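Local coordinates for protein pre-crRNA processing endonuclease (Streptococcus mutans, PDB 4R0J) that probably cleaves CRISPR precursor RNA as a Cas5-family endonuclease of the subtype I-C antiviral defence system, at residues L5-N10 and K102-W107; I61-V66 and A202-P207; R129-G134 and V150-Q155; G50-P55 and G134-I139. All coordinates share one frame; numbering follows the deposited sequence. Where two conformers were deposited one is given.

Contact 1: L5-N10 and K102-W107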
# COMPACT_ATOMS: atom_id res chain seq x y z
N LEU A 5 13.19 17.35 7.32
CA LEU A 5 13.00 16.38 8.39
C LEU A 5 13.59 15.05 7.94
O LEU A 5 13.74 14.81 6.74
CB LEU A 5 11.52 16.23 8.73
CG LEU A 5 10.86 17.47 9.34
CD1 LEU A 5 9.43 17.18 9.75
CD2 LEU A 5 11.67 18.01 10.52
N TYR A 6 13.95 14.21 8.90
CA TYR A 6 14.49 12.90 8.56
C TYR A 6 13.54 12.13 7.65
O TYR A 6 12.33 12.15 7.83
CB TYR A 6 14.77 12.06 9.82
CG TYR A 6 15.09 10.63 9.45
CD1 TYR A 6 16.38 10.28 9.03
CD2 TYR A 6 14.11 9.65 9.46
CE1 TYR A 6 16.66 8.98 8.64
CE2 TYR A 6 14.39 8.36 9.08
CZ TYR A 6 15.66 8.03 8.67
OH TYR A 6 15.92 6.73 8.31
N ARG A 7 14.12 11.45 6.66
CA ARG A 7 13.38 10.60 5.76
C ARG A 7 14.34 9.46 5.45
O ARG A 7 15.51 9.69 5.17
CB ARG A 7 13.07 11.39 4.49
CG ARG A 7 12.14 10.75 3.47
CD ARG A 7 12.15 11.61 2.21
NE ARG A 7 11.17 11.21 1.20
CZ ARG A 7 11.34 10.21 0.34
NH1 ARG A 7 12.45 9.47 0.39
NH2 ARG A 7 10.40 9.93 -0.56
N SER A 8 13.85 8.23 5.49
CA SER A 8 14.68 7.10 5.09
C SER A 8 14.91 7.13 3.58
O SER A 8 14.29 7.90 2.85
CB SER A 8 13.98 5.78 5.44
OG SER A 8 12.93 5.48 4.52
N ARG A 9 15.83 6.27 3.14
CA ARG A 9 15.97 6.06 1.71
C ARG A 9 14.67 5.49 1.15
O ARG A 9 13.80 5.01 1.87
CB ARG A 9 17.15 5.13 1.41
CG ARG A 9 16.91 3.67 1.75
CD ARG A 9 18.06 2.81 1.25
NE ARG A 9 17.87 1.38 1.50
CZ ARG A 9 17.21 0.56 0.68
NH1 ARG A 9 16.64 1.01 -0.43
NH2 ARG A 9 17.10 -0.73 1.00
N ASN A 10 14.49 5.63 -0.17
CA ASN A 10 13.33 5.01 -0.78
C ASN A 10 13.58 3.51 -0.76
O ASN A 10 14.70 3.05 -1.03
CB ASN A 10 13.16 5.48 -2.23
CG ASN A 10 12.51 6.85 -2.32
OD1 ASN A 10 11.55 7.15 -1.62
ND2 ASN A 10 13.04 7.69 -3.20
N LYS A 102 6.75 1.76 -3.90
CA LYS A 102 7.82 2.66 -3.50
C LYS A 102 7.40 3.36 -2.21
O LYS A 102 6.31 3.94 -2.13
CB LYS A 102 8.08 3.68 -4.60
CG LYS A 102 9.10 4.76 -4.26
CD LYS A 102 9.27 5.76 -5.41
CE LYS A 102 10.17 6.92 -5.00
NZ LYS A 102 10.28 7.94 -6.10
N PHE A 103 8.25 3.29 -1.20
CA PHE A 103 7.90 3.84 0.10
C PHE A 103 9.14 4.24 0.87
O PHE A 103 10.27 3.90 0.49
CB PHE A 103 7.05 2.85 0.91
CG PHE A 103 7.79 1.62 1.35
CD1 PHE A 103 8.00 0.56 0.48
CD2 PHE A 103 8.29 1.53 2.65
CE1 PHE A 103 8.70 -0.57 0.90
CE2 PHE A 103 8.98 0.40 3.07
CZ PHE A 103 9.17 -0.65 2.20
N HIS A 104 8.93 4.97 1.95
CA HIS A 104 10.02 5.37 2.83
C HIS A 104 9.40 5.50 4.20
O HIS A 104 8.19 5.37 4.35
CB HIS A 104 10.61 6.71 2.38
CG HIS A 104 9.66 7.86 2.46
ND1 HIS A 104 8.85 8.23 1.40
CD2 HIS A 104 9.40 8.74 3.46
CE1 HIS A 104 8.12 9.28 1.76
NE2 HIS A 104 8.44 9.61 3.00
N PHE A 105 10.24 5.75 5.20
CA PHE A 105 9.69 6.06 6.52
C PHE A 105 10.23 7.37 7.07
O PHE A 105 11.27 7.87 6.63
CB PHE A 105 9.83 4.90 7.53
CG PHE A 105 11.25 4.48 7.83
CD1 PHE A 105 12.01 5.15 8.80
CD2 PHE A 105 11.80 3.36 7.22
CE1 PHE A 105 13.31 4.74 9.10
CE2 PHE A 105 13.08 2.94 7.53
CZ PHE A 105 13.84 3.63 8.48
N ILE A 106 9.47 7.93 8.00
CA ILE A 106 9.83 9.16 8.68
C ILE A 106 9.59 8.90 10.16
O ILE A 106 8.92 7.93 10.51
CB ILE A 106 8.93 10.33 8.23
CG1 ILE A 106 7.47 10.02 8.53
CG2 ILE A 106 9.12 10.62 6.71
CD1 ILE A 106 6.53 11.20 8.29
N TRP A 107 10.10 9.76 11.02
CA TRP A 107 9.84 9.60 12.45
C TRP A 107 8.40 9.98 12.75
O TRP A 107 7.85 10.91 12.17
CB TRP A 107 10.81 10.44 13.30
CG TRP A 107 12.27 10.12 13.10
CD1 TRP A 107 13.28 11.02 12.96
CD2 TRP A 107 12.87 8.82 12.98
NE1 TRP A 107 14.48 10.37 12.79
CE2 TRP A 107 14.25 9.02 12.78
CE3 TRP A 107 12.37 7.51 13.02
CZ2 TRP A 107 15.14 7.95 12.64
CZ3 TRP A 107 13.25 6.46 12.88
CH2 TRP A 107 14.62 6.69 12.69
O HOH W 1 11.06 12.46 10.27
O HOH W 2 8.85 6.81 -1.07

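Contact 2: I61-V66 and A202-P207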
# COMPACT_ATOMS: atom_id res chain seq x y z
N ILE A 61 3.79 5.42 1.99
CA ILE A 61 3.73 4.83 0.66
C ILE A 61 3.51 5.96 -0.32
O ILE A 61 2.55 6.72 -0.20
CB ILE A 61 2.56 3.82 0.57
CG1 ILE A 61 2.86 2.56 1.39
CG2 ILE A 61 2.29 3.43 -0.88
CD1 ILE A 61 2.87 2.75 2.89
N THR A 62 4.42 6.11 -1.28
CA THR A 62 4.32 7.21 -2.24
C THR A 62 3.81 6.83 -3.63
O THR A 62 3.21 7.67 -4.31
CB THR A 62 5.63 8.02 -2.35
OG1 THR A 62 6.67 7.18 -2.86
CG2 THR A 62 6.04 8.57 -0.98
N GLU A 63 4.08 5.60 -4.08
CA GLU A 63 3.66 5.18 -5.43
C GLU A 63 3.53 3.66 -5.51
O GLU A 63 4.24 2.93 -4.83
CB GLU A 63 4.66 5.66 -6.50
CG GLU A 63 4.15 5.57 -7.95
CD GLU A 63 5.17 6.08 -8.97
OE1 GLU A 63 6.31 5.57 -8.99
OE2 GLU A 63 4.82 7.00 -9.75
N VAL A 64 2.59 3.19 -6.33
CA VAL A 64 2.51 1.76 -6.61
C VAL A 64 2.41 1.57 -8.12
O VAL A 64 1.81 2.39 -8.82
CB VAL A 64 1.31 1.08 -5.90
CG1 VAL A 64 -0.04 1.65 -6.37
CG2 VAL A 64 1.34 -0.43 -6.13
N LYS A 65 3.05 0.52 -8.63
CA LYS A 65 2.89 0.17 -10.04
C LYS A 65 2.09 -1.13 -10.12
O LYS A 65 2.39 -2.11 -9.41
CB LYS A 65 4.24 0.05 -10.75
CG LYS A 65 4.99 1.37 -10.82
CD LYS A 65 6.22 1.29 -11.70
CE LYS A 65 6.95 2.62 -11.74
NZ LYS A 65 8.23 2.52 -12.51
N VAL A 66 1.04 -1.11 -10.93
CA VAL A 66 0.18 -2.27 -11.16
C VAL A 66 0.74 -2.98 -12.38
O VAL A 66 0.70 -2.46 -13.49
CB VAL A 66 -1.24 -1.81 -11.46
CG1 VAL A 66 -2.16 -2.99 -11.78
CG2 VAL A 66 -1.77 -0.98 -10.28
N ALA A 202 1.13 3.40 -13.05
CA ALA A 202 1.57 3.94 -11.77
C ALA A 202 0.50 4.79 -11.10
O ALA A 202 -0.12 5.65 -11.74
CB ALA A 202 2.84 4.76 -11.95
N ILE A 203 0.31 4.57 -9.80
CA ILE A 203 -0.61 5.38 -9.01
C ILE A 203 0.18 6.04 -7.89
O ILE A 203 0.88 5.36 -7.13
CB ILE A 203 -1.72 4.50 -8.39
CG1 ILE A 203 -2.53 3.82 -9.49
CG2 ILE A 203 -2.63 5.34 -7.48
CD1 ILE A 203 -3.47 2.73 -8.95
N LYS A 204 0.07 7.36 -7.80
CA LYS A 204 0.69 8.11 -6.72
C LYS A 204 -0.34 8.35 -5.63
O LYS A 204 -1.55 8.40 -5.90
CB LYS A 204 1.21 9.46 -7.23
CG LYS A 204 2.24 9.36 -8.34
CD LYS A 204 2.70 10.74 -8.74
CE LYS A 204 3.69 10.68 -9.90
NZ LYS A 204 4.89 9.89 -9.52
N PHE A 205 0.12 8.46 -4.39
CA PHE A 205 -0.79 8.66 -3.28
C PHE A 205 -0.55 10.00 -2.63
O PHE A 205 0.56 10.29 -2.19
CB PHE A 205 -0.69 7.51 -2.26
CG PHE A 205 -1.14 6.20 -2.81
CD1 PHE A 205 -2.48 5.87 -2.82
CD2 PHE A 205 -0.23 5.33 -3.39
CE1 PHE A 205 -2.91 4.67 -3.35
CE2 PHE A 205 -0.65 4.13 -3.93
CZ PHE A 205 -1.99 3.80 -3.92
N LYS A 206 -1.60 10.82 -2.58
CA LYS A 206 -1.51 12.15 -2.01
C LYS A 206 -1.70 12.08 -0.50
O LYS A 206 -2.24 11.10 0.02
CB LYS A 206 -2.56 13.08 -2.64
CG LYS A 206 -4.01 12.71 -2.30
CD LYS A 206 -4.94 12.94 -3.49
CE LYS A 206 -5.03 14.40 -3.89
NZ LYS A 206 -5.88 14.61 -5.10
N PRO A 207 -1.23 13.11 0.21
CA PRO A 207 -1.43 13.17 1.66
C PRO A 207 -2.91 13.17 1.98
O PRO A 207 -3.73 13.64 1.18
CB PRO A 207 -0.82 14.52 2.05
CG PRO A 207 0.13 14.84 0.95
CD PRO A 207 -0.47 14.27 -0.29
O HOH W 3 0.99 9.04 0.61

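Contact 3: R129-G134 and V150-Q155. With SO4 (sulfate ion), chain D.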
# COMPACT_ATOMS: atom_id res chain seq x y z
N ARG A 129 16.50 -5.62 5.54
CA ARG A 129 16.51 -7.05 5.85
C ARG A 129 15.09 -7.62 5.81
O ARG A 129 14.88 -8.73 5.34
CB ARG A 129 17.13 -7.27 7.23
CG ARG A 129 18.04 -8.47 7.33
CD ARG A 129 19.18 -8.20 8.30
NE ARG A 129 18.72 -7.52 9.51
CZ ARG A 129 19.41 -6.57 10.14
NH1 ARG A 129 20.59 -6.18 9.68
NH2 ARG A 129 18.91 -6.01 11.23
N SER A 130 14.13 -6.85 6.31
CA SER A 130 12.74 -7.31 6.38
C SER A 130 12.08 -7.49 5.01
O SER A 130 11.37 -8.47 4.79
CB SER A 130 11.92 -6.35 7.24
OG SER A 130 12.42 -6.34 8.56
N ILE A 131 12.30 -6.55 4.09
CA ILE A 131 11.80 -6.71 2.74
C ILE A 131 12.48 -7.92 2.10
O ILE A 131 11.83 -8.73 1.44
CB ILE A 131 12.06 -5.47 1.87
CG1 ILE A 131 11.50 -4.21 2.53
CG2 ILE A 131 11.49 -5.67 0.46
CD1 ILE A 131 11.97 -2.92 1.83
N ARG A 132 13.79 -8.02 2.29
CA ARG A 132 14.57 -9.08 1.67
C ARG A 132 14.08 -10.48 2.05
O ARG A 132 14.06 -11.38 1.21
CB ARG A 132 16.05 -8.91 1.99
CG ARG A 132 16.70 -7.75 1.25
CD ARG A 132 18.13 -7.51 1.67
NE ARG A 132 18.80 -6.57 0.78
CZ ARG A 132 20.06 -6.16 0.93
NH1 ARG A 132 20.78 -6.60 1.95
NH2 ARG A 132 20.59 -5.30 0.06
N LYS A 133 13.69 -10.66 3.31
CA LYS A 133 13.28 -11.98 3.78
C LYS A 133 11.80 -12.26 3.57
O LYS A 133 11.30 -13.32 3.93
CB LYS A 133 13.68 -12.20 5.24
CG LYS A 133 12.87 -11.44 6.27
CD LYS A 133 13.38 -11.78 7.67
CE LYS A 133 12.61 -11.07 8.78
NZ LYS A 133 13.17 -11.44 10.12
N GLY A 134 11.09 -11.29 3.00
CA GLY A 134 9.69 -11.48 2.67
C GLY A 134 8.76 -10.95 3.75
O GLY A 134 7.57 -11.22 3.74
N VAL A 150 6.20 -11.16 -0.69
CA VAL A 150 6.98 -9.93 -0.81
C VAL A 150 8.43 -10.26 -1.10
O VAL A 150 9.00 -11.15 -0.47
CB VAL A 150 6.94 -9.12 0.50
CG1 VAL A 150 8.06 -8.09 0.54
CG2 VAL A 150 5.58 -8.47 0.70
N ASP A 151 9.02 -9.55 -2.06
CA ASP A 151 10.47 -9.60 -2.21
C ASP A 151 11.03 -8.22 -2.55
O ASP A 151 10.28 -7.32 -2.93
CB ASP A 151 10.92 -10.68 -3.21
CG ASP A 151 10.58 -10.35 -4.65
OD1 ASP A 151 9.41 -9.99 -4.93
OD2 ASP A 151 11.48 -10.48 -5.51
N GLU A 152 12.33 -8.02 -2.34
CA GLU A 152 12.92 -6.71 -2.58
C GLU A 152 13.31 -6.56 -4.04
O GLU A 152 13.82 -7.50 -4.65
CB GLU A 152 14.13 -6.45 -1.67
CG GLU A 152 14.61 -4.99 -1.71
CD GLU A 152 15.76 -4.69 -0.76
OE1 GLU A 152 16.81 -5.36 -0.87
OE2 GLU A 152 15.62 -3.78 0.09
N ILE A 153 13.05 -5.38 -4.59
CA ILE A 153 13.56 -5.05 -5.92
C ILE A 153 14.40 -3.79 -5.83
O ILE A 153 14.30 -3.04 -4.86
CB ILE A 153 12.42 -4.83 -6.92
CG1 ILE A 153 11.45 -3.77 -6.40
CG2 ILE A 153 11.70 -6.13 -7.20
CD1 ILE A 153 10.43 -3.32 -7.43
N SER A 154 15.23 -3.57 -6.84
CA SER A 154 16.07 -2.38 -6.91
C SER A 154 15.28 -1.23 -7.52
O SER A 154 14.24 -1.45 -8.13
CB SER A 154 17.29 -2.66 -7.77
OG SER A 154 16.92 -2.79 -9.13
N GLN A 155 15.78 -0.01 -7.35
CA GLN A 155 15.15 1.14 -7.99
C GLN A 155 15.13 0.94 -9.51
O GLN A 155 14.16 1.30 -10.17
CB GLN A 155 15.92 2.42 -7.66
CG GLN A 155 15.29 3.67 -8.26
CD GLN A 155 16.14 4.90 -8.03
OE1 GLN A 155 17.10 4.88 -7.27
NE2 GLN A 155 15.78 5.99 -8.71
S SO4 D . 16.34 -8.37 12.45
O1 SO4 D . 15.33 -7.78 13.33
O2 SO4 D . 16.03 -8.04 11.06
O3 SO4 D . 17.65 -7.83 12.80
O4 SO4 D . 16.33 -9.82 12.62
O HOH W 4 13.99 -10.41 -1.60
O HOH W 5 6.37 -12.61 1.75

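Contact 4: G50-P55 and G134-I139. With SO4 (sulfate ion), chain C.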
# COMPACT_ATOMS: atom_id res chain seq x y z
N GLY A 50 3.23 -4.68 7.50
CA GLY A 50 3.43 -6.10 7.75
C GLY A 50 4.87 -6.53 7.50
O GLY A 50 5.37 -7.48 8.11
N ILE A 51 5.56 -5.83 6.60
CA ILE A 51 6.96 -6.10 6.33
C ILE A 51 7.78 -5.71 7.56
O ILE A 51 8.60 -6.50 8.03
CB ILE A 51 7.45 -5.29 5.09
CG1 ILE A 51 6.73 -5.80 3.84
CG2 ILE A 51 8.97 -5.37 4.96
CD1 ILE A 51 7.10 -5.04 2.54
N TYR A 52 7.54 -4.51 8.07
CA TYR A 52 8.22 -4.02 9.29
C TYR A 52 7.58 -2.72 9.75
O TYR A 52 7.43 -1.78 8.96
CB TYR A 52 9.71 -3.78 9.01
CG TYR A 52 10.50 -3.16 10.16
CD1 TYR A 52 10.40 -3.64 11.47
CD2 TYR A 52 11.38 -2.10 9.92
CE1 TYR A 52 11.14 -3.08 12.49
CE2 TYR A 52 12.13 -1.54 10.94
CZ TYR A 52 11.99 -2.03 12.23
OH TYR A 52 12.73 -1.48 13.26
N HIS A 53 7.20 -2.66 11.02
CA HIS A 53 6.75 -1.41 11.58
C HIS A 53 7.03 -1.35 13.07
O HIS A 53 6.96 -2.36 13.77
CB HIS A 53 5.26 -1.15 11.32
CG HIS A 53 4.82 0.22 11.75
ND1 HIS A 53 3.74 0.43 12.58
CD2 HIS A 53 5.34 1.44 11.48
CE1 HIS A 53 3.60 1.73 12.79
NE2 HIS A 53 4.56 2.36 12.13
N LYS A 54 7.38 -0.16 13.53
CA LYS A 54 7.50 0.15 14.96
C LYS A 54 6.89 1.53 15.09
O LYS A 54 7.03 2.34 14.18
CB LYS A 54 8.96 0.19 15.39
CG LYS A 54 9.68 -1.15 15.35
CD LYS A 54 9.09 -2.14 16.35
CE LYS A 54 10.00 -3.34 16.54
NZ LYS A 54 9.49 -4.27 17.58
N PRO A 55 6.23 1.82 16.22
CA PRO A 55 5.57 3.13 16.34
C PRO A 55 6.57 4.30 16.37
O PRO A 55 6.18 5.47 16.29
CB PRO A 55 4.82 3.03 17.67
CG PRO A 55 5.47 1.89 18.40
CD PRO A 55 5.91 0.93 17.34
N GLY A 134 11.09 -11.29 3.00
CA GLY A 134 9.69 -11.48 2.67
C GLY A 134 8.76 -10.95 3.75
O GLY A 134 7.57 -11.22 3.74
N GLY A 135 9.31 -10.18 4.68
CA GLY A 135 8.50 -9.56 5.71
C GLY A 135 8.59 -10.24 7.06
O GLY A 135 8.76 -11.46 7.15
N ARG A 136 8.48 -9.44 8.11
CA ARG A 136 8.55 -9.95 9.47
C ARG A 136 7.28 -10.69 9.89
O ARG A 136 7.32 -11.55 10.77
CB ARG A 136 8.86 -8.83 10.46
CG ARG A 136 10.32 -8.40 10.42
CD ARG A 136 10.52 -7.06 11.10
NE ARG A 136 10.10 -7.07 12.49
CZ ARG A 136 10.92 -7.03 13.53
NH1 ARG A 136 12.24 -6.99 13.33
NH2 ARG A 136 10.44 -7.03 14.76
N ARG A 137 6.16 -10.34 9.25
CA ARG A 137 4.87 -10.97 9.51
C ARG A 137 4.31 -11.55 8.22
O ARG A 137 4.76 -11.20 7.13
CB ARG A 137 3.89 -9.94 10.08
CG ARG A 137 4.28 -9.39 11.46
CD ARG A 137 3.79 -10.28 12.59
NE ARG A 137 4.35 -9.89 13.89
CZ ARG A 137 3.88 -8.89 14.63
NH1 ARG A 137 2.85 -8.18 14.20
NH2 ARG A 137 4.45 -8.59 15.79
N ASP A 138 3.32 -12.42 8.34
CA ASP A 138 2.57 -12.83 7.17
C ASP A 138 1.93 -11.62 6.53
O ASP A 138 1.45 -10.72 7.23
CB ASP A 138 1.50 -13.85 7.55
CG ASP A 138 2.08 -15.20 7.88
OD1 ASP A 138 3.17 -15.52 7.36
OD2 ASP A 138 1.46 -15.94 8.67
N ILE A 139 1.95 -11.59 5.20
CA ILE A 139 1.38 -10.50 4.44
C ILE A 139 0.05 -10.94 3.84
O ILE A 139 -0.03 -11.97 3.16
CB ILE A 139 2.32 -10.08 3.29
CG1 ILE A 139 3.70 -9.67 3.85
CG2 ILE A 139 1.69 -8.98 2.45
CD1 ILE A 139 3.64 -8.67 4.97
S SO4 C . 2.48 -5.29 16.50
O1 SO4 C . 2.29 -3.84 16.47
O2 SO4 C . 3.91 -5.61 16.59
O3 SO4 C . 1.80 -5.84 17.67
O4 SO4 C . 1.92 -5.88 15.28
O HOH W 6 7.33 -5.47 12.46

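Contact 1: L5-N10 and K102-W107
Y6 stacks on W107, R7 lies on H104, and between these two flat pairs S8 is bonded to F105. This irregular lead into strand 11-17 runs roughly antiparallel to strand 97-107, a central strand of the ferredoxin-like sheet expected of a Cas5 protein.

Two hydrogen bonds, one backbone to backbone and one to the serine hydroxyl, hold F105. S8 N donates to F105 O at 2.8 Å, and F105 N returns a nearly straight bond to S8 OG, also 2.8 Å. OG is tucked between its own backbone N and carbonyl carbon (chi1 76°), and it donates in turn to R9 O. The same serine sets CB squarely over the F105 ring, 3.5 Å from the centroid.

The Y6 ring makes an offset stack with the five-membered ring of W107, centroids 4.4 Å apart and planes only 14° off parallel. Its other contact is edge-on: F105 CE1 lies near the plane of the tyrosine. Y6 OH finds its polar partner in E124 of helix 120-132, which also accepts from R9 N.

At the other end the extended R7 chain crosses H104 and lays its guanidinium flat on the imidazole, centres 3.5 Å apart. N10 holds that guanidinium in place, its OD1 accepting from both NH1 and NH2, and V60 and T62 of the adjacent strand pack against the histidine. A water completes the link: it donates to N10 OD1 at 2.8 Å and sits 2.8 Å from H104 ND1, at the edge of the imidazole ring.

Contact 2: I61-V66 and A202-P207
V64 and I203 face each other as a hydrogen-bonded antiparallel pair, V64 N to I203 O at 2.9 Å and I203 N to V64 O at 2.8 Å. On either side of them E63 with K204 and K65 with A202 form non-hydrogen-bonded pairs. The two strands thus join as neighbours in the large antiparallel sheet, and its two faces are very different.

The face bearing V64 and I203 is the tight one. V64 CG1 sits between its backbone N and carbonyl carbon (chi1 62°), which sends this methyl to the edge of the F205 ring, 3.5 Å from CE2. I203 CG2 lies over one face of the same ring, while I61 CG2 approaches CD2 obliquely at 4.0 Å. Further along, V66 CG2 meets I203 CD1 more loosely.

The opposite face is polar and partly open to solvent. E63 and K204 run side by side, and K204 NZ reaches E63 OE2 at 2.9 Å from above the carboxylate plane, a salt bridge beside the small A202 methyl. The other oxygen, E63 OE1, is bonded to Y158, whose ring and carbonyl also receive K65. The ladder continues with F205 N donating to T62 O at 3.2 Å, from above the carbonyl plane, and a water bridging I61 O and F205 O. On its other edge strand 57-66 makes a classic beta bulge, T62 and E63 against K102.

Helix 41-51 lies on the apolar face, with R41 and L44 against F205 and Q45 and I48 against I61; strand 97-107 flanks V64 through Y99 and V101, and strand 191-199 flanks I203 through T196 and M198.

Contact 3: R129-G134 and V150-Q155
With CG trans to the amide N (chi1 -169°), E152 reaches out beside R132, whose chain is extended from CG to NE, and carboxylate and guanidinium converge by the end of helix 120-132. R132 NE donates to E152 OE1 at 2.9 Å; the oxygen lies in the guanidinium plane and is met on its syn side, somewhat out of the carboxylate plane. The two planar groups stand almost perpendicular, 88° apart, and a single N-H makes the salt bridge. R132 was deposited in two conformers, and this bridge belongs to the one described; in it NH1 turns back to E128. E152 OE2 has a long, weak ion pair with R9.

Beneath the charges I131 packs on the strand. Its CG2 meets E152 CB at 3.5 Å, the two side chains crossing at about a right angle, and lies 4.2 Å from V150 CG1. This is helix-on-sheet packing in the ferredoxin-like fold: the end of helix 120-132 sits on strand 147-152, next to 11-17 in the sheet, and I131 also touches F11, I51 and F103.

The helix ends in a Schellman motif at G134, whose positive phi (95°) turns the chain out of the helix; its CA lies 3.2 Å from V150 O, a CA-H...O contact. Waters bridge the backbones where direct bonds do not: one connects R132 O to E152 N, another G134 O to V150 N.

On the helix's outer side R129 folds its bent chain around to a sulfate ion, probably from the crystallisation liquor: NE donates to O2 at 3.1 Å, and NH2 adds a weak bond to O3.

Contact 4: G50-P55 and G134-I139
The carbonyls of G50 and I51, at the C-terminal turn of helix 41-51, point into the loop 134-139 and accept its backbone amides: R136 N donates to I51 O at 2.9 Å and R137 N to G50 O at 3.2 Å. That loop runs between helix 120-132 and strand 139-140, and its place after the second helix is consistent with the glycine-rich loop of RAMP proteins, a feature usually associated with RNA binding.

Glycines let the chains come close. G135 CA passes 3.8 Å from I51 O, and G50, having no side chain, leaves room for I139 CD1 to settle 3.5 Å from its carbonyl carbon. I51 itself turns inward, onto I131 and V150.

R136 lies alongside Y52, both side chains heading the same way. Its CD meets Y52 CD1 at 3.4 Å, and the bend at chi3 (58°) beyond it turns the guanidinium to put one face toward CE1, tilted 48° from the ring plane. The Y52 hydroxyl is bonded to H123, which ties down that end of the ring. A water accepts from H53 N and, weakly, from R136 NE.

Both arginines bind anions: R136 NH1 bridges to a sulfate ion, and R137 holds a second one. K54 NZ, a like charge, comes within 4.1 Å of R136 NH2. The sulfates are probably from the crystallisation liquor, but they would be consistent with a surface suited to a phosphate backbone. R137 meets its sulfate edge-on with two nitrogens, NH2 to O2 and the shorter NH1 to O4 at 2.7 Å.

Contact 2 lies deepest, about 8 Å from the chain's centre, and is regular strand pairing with an apolar face; contacts 1, 3 and 4 sit 13 to 15 Å out and rely more on stacks, waters and arginines. Contacts 1 and 2 meet on neighbouring strands, K102 pairing with T62 and E63. Contact 3 joins contact 1 through F103 packing on I131. Contacts 3 and 4 share G134 and continue one another: S130 O is probably hydrogen-bonded to G135 N, and I51 packs on I131, so both helices are fastened around the 134-139 loop. Sulfate ions appear only in these two contacts, at their arginine-rich surface.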